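Local atomic coordinates of RhCC (Rhodococcus jostii, PDB entry 4U5R), a protein that probably acts as a cofactor-independent oxygenase of the tautomerase superfamily and can bind magnesium. Residues Y2-P8 against F61-D67. The protein carries 1 engineered substitution. Numbering follows the deposited sequence.
Sequences YWEIFTP and FVRIRLD
Tyr2 and Asp67 open an antiparallel ladder joining the two inner strands of the four-stranded mixed sheet of a tautomerase-superfamily fold; strand 2-8 belongs to a β-α-β unit with helix 14-32 and strand 40-46. Tyr2 N donates to Asp67 O at 3.0 Å, and Asp67 N returns a bond to Tyr2 O. The Tyr2 ring lies alongside the Asp67 carboxylate, the planes 25° apart. Asp67 OD2 pairs with Arg65 of the third subunit at the trimer interface, and Asp67 touches engineered Ala106, a magnesium-binding position. Trp3 turns to the other face (chi1 -73°), bringing its five-membered ring under Leu66 CB, 3.9 Å from the centroid, in a CH-pi contact. Leu66 CD2 lies over the middle of the whole indole, and Ile64 CG2 touches Trp3 CE3 at 3.7 Å. With an alanine in place of Trp3, Leu66 and Ile64 would probably lose their aromatic cover, and Tyr28 OH its hydrogen bond with NE1. Glu4 and Arg65 exchange both backbone bonds. A water accepts from Arg65 NH1 and donates to Glu4 OE1 at 2.6 Å. Arg65 NH1 also bridges to Asp67 OD1 (2.8 Å), while NE pairs with Asp67 of the second subunit. Glu4 OE2 pairs with Lys44; OE1 and Tyr2 OH bind a Tris molecule, perhaps marking a pocket. Ile5 CG2 meets Val62 CG1 at 3.8 Å. Phe6 repeats the paired bonds with Arg63, whose O lies at the Phe6 ring edge, in plane. Pro8 CD approaches Phe61 O to 3.4 Å.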
# COMPACT_ATOMS: atom_id res chain seq x y z
N TYR B 2 -8.97 1.00 5.38
CA TYR B 2 -8.69 1.45 4.03
C TYR B 2 -8.66 0.26 3.10
O TYR B 2 -7.72 -0.53 3.15
CB TYR B 2 -7.35 2.19 4.04
CG TYR B 2 -6.77 2.54 2.71
CD1 TYR B 2 -7.23 3.64 2.00
CD2 TYR B 2 -5.72 1.80 2.18
CE1 TYR B 2 -6.66 3.98 0.78
CE2 TYR B 2 -5.15 2.13 0.96
CZ TYR B 2 -5.63 3.23 0.27
OH TYR B 2 -5.08 3.60 -0.94
N TRP B 3 -9.68 0.11 2.25
CA TRP B 3 -9.77 -1.04 1.35
C TRP B 3 -9.51 -0.67 -0.10
O TRP B 3 -10.04 0.33 -0.60
CB TRP B 3 -11.15 -1.69 1.42
CG TRP B 3 -11.47 -2.47 2.64
CD1 TRP B 3 -11.46 -2.04 3.94
CD2 TRP B 3 -11.92 -3.83 2.67
NE1 TRP B 3 -11.84 -3.06 4.78
CE2 TRP B 3 -12.13 -4.16 4.02
CE3 TRP B 3 -12.13 -4.80 1.69
CZ2 TRP B 3 -12.56 -5.43 4.41
CZ3 TRP B 3 -12.57 -6.06 2.08
CH2 TRP B 3 -12.77 -6.37 3.43
N GLU B 4 -8.72 -1.49 -0.77
CA GLU B 4 -8.56 -1.41 -2.21
C GLU B 4 -9.09 -2.67 -2.85
O GLU B 4 -8.67 -3.75 -2.47
CB GLU B 4 -7.10 -1.26 -2.57
CG GLU B 4 -6.48 0.06 -2.24
CD GLU B 4 -4.99 0.03 -2.51
OE1 GLU B 4 -4.29 -0.78 -1.86
OE2 GLU B 4 -4.54 0.75 -3.41
N ILE B 5 -9.98 -2.53 -3.82
CA ILE B 5 -10.47 -3.69 -4.55
C ILE B 5 -10.18 -3.53 -6.03
O ILE B 5 -10.75 -2.66 -6.69
CB ILE B 5 -11.98 -3.91 -4.28
CG1 ILE B 5 -12.19 -4.07 -2.76
CG2 ILE B 5 -12.50 -5.13 -5.03
CD1 ILE B 5 -13.63 -4.30 -2.33
N PHE B 6 -9.25 -4.33 -6.52
CA PHE B 6 -8.83 -4.31 -7.91
C PHE B 6 -9.61 -5.35 -8.70
O PHE B 6 -9.49 -6.53 -8.42
CB PHE B 6 -7.33 -4.61 -8.02
CG PHE B 6 -6.45 -3.61 -7.33
CD1 PHE B 6 -5.98 -2.50 -8.02
CD2 PHE B 6 -6.04 -3.81 -6.02
CE1 PHE B 6 -5.14 -1.59 -7.41
CE2 PHE B 6 -5.20 -2.90 -5.40
CZ PHE B 6 -4.76 -1.78 -6.09
N THR B 7 -10.41 -4.91 -9.67
CA THR B 7 -11.30 -5.80 -10.42
C THR B 7 -11.08 -5.76 -11.93
O THR B 7 -10.58 -4.76 -12.45
CB THR B 7 -12.78 -5.44 -10.21
OG1 THR B 7 -13.07 -4.22 -10.90
CG2 THR B 7 -13.11 -5.28 -8.73
N PRO B 8 -11.47 -6.83 -12.65
CA PRO B 8 -11.61 -6.69 -14.10
C PRO B 8 -12.46 -5.48 -14.40
O PRO B 8 -13.42 -5.23 -13.65
CB PRO B 8 -12.32 -7.98 -14.51
CG PRO B 8 -11.94 -8.97 -13.47
CD PRO B 8 -11.81 -8.19 -12.18
N PHE B 61 -9.66 -12.00 -12.20
CA PHE B 61 -9.04 -12.02 -10.89
C PHE B 61 -9.30 -10.72 -10.12
O PHE B 61 -9.09 -9.63 -10.65
CB PHE B 61 -7.54 -12.28 -11.04
CG PHE B 61 -6.81 -12.52 -9.74
CD1 PHE B 61 -6.78 -13.78 -9.16
CD2 PHE B 61 -6.14 -11.49 -9.11
CE1 PHE B 61 -6.11 -14.00 -7.96
CE2 PHE B 61 -5.46 -11.70 -7.92
CZ PHE B 61 -5.45 -12.96 -7.35
N VAL B 62 -9.79 -10.87 -8.89
CA VAL B 62 -10.03 -9.73 -8.01
C VAL B 62 -8.99 -9.74 -6.87
O VAL B 62 -8.90 -10.70 -6.11
CB VAL B 62 -11.47 -9.75 -7.43
CG1 VAL B 62 -11.66 -8.59 -6.45
CG2 VAL B 62 -12.50 -9.68 -8.57
N ARG B 63 -8.20 -8.68 -6.77
CA ARG B 63 -7.20 -8.57 -5.71
C ARG B 63 -7.63 -7.52 -4.69
O ARG B 63 -7.88 -6.37 -5.06
CB ARG B 63 -5.83 -8.24 -6.31
CG ARG B 63 -4.63 -8.40 -5.37
CD ARG B 63 -4.60 -9.81 -4.80
NE ARG B 63 -3.35 -10.07 -4.08
CZ ARG B 63 -3.13 -9.81 -2.79
NH1 ARG B 63 -4.05 -9.22 -2.03
NH2 ARG B 63 -1.94 -10.12 -2.28
N ILE B 64 -7.68 -7.91 -3.41
CA ILE B 64 -8.11 -7.02 -2.33
C ILE B 64 -6.97 -6.79 -1.34
O ILE B 64 -6.29 -7.74 -0.94
CB ILE B 64 -9.32 -7.59 -1.55
CG1 ILE B 64 -10.47 -8.00 -2.49
CG2 ILE B 64 -9.74 -6.61 -0.44
CD1 ILE B 64 -10.56 -9.52 -2.68
N ARG B 65 -6.75 -5.55 -0.95
CA ARG B 65 -5.74 -5.24 0.06
C ARG B 65 -6.29 -4.20 1.00
O ARG B 65 -6.92 -3.26 0.56
CB ARG B 65 -4.45 -4.72 -0.59
CG ARG B 65 -3.35 -4.41 0.42
CD ARG B 65 -2.28 -3.49 -0.15
NE ARG B 65 -1.19 -3.40 0.82
CZ ARG B 65 -1.20 -2.61 1.88
NH1 ARG B 65 -2.24 -1.80 2.11
NH2 ARG B 65 -0.17 -2.62 2.73
N LEU B 66 -6.06 -4.33 2.30
CA LEU B 66 -6.58 -3.32 3.20
C LEU B 66 -5.62 -3.00 4.31
O LEU B 66 -4.87 -3.88 4.72
CB LEU B 66 -7.94 -3.78 3.75
CG LEU B 66 -8.08 -5.14 4.44
CD1 LEU B 66 -8.97 -5.07 5.68
CD2 LEU B 66 -8.59 -6.18 3.46
N ASP B 67 -5.58 -1.73 4.73
CA ASP B 67 -4.94 -1.34 5.99
C ASP B 67 -5.95 -1.20 7.11
O ASP B 67 -7.04 -0.66 6.91
CB ASP B 67 -4.22 0.02 5.86
CG ASP B 67 -3.01 -0.02 4.93
OD1 ASP B 67 -2.32 -1.04 4.81
OD2 ASP B 67 -2.71 1.04 4.35
O HOH W 1 -4.78 -1.18 0.69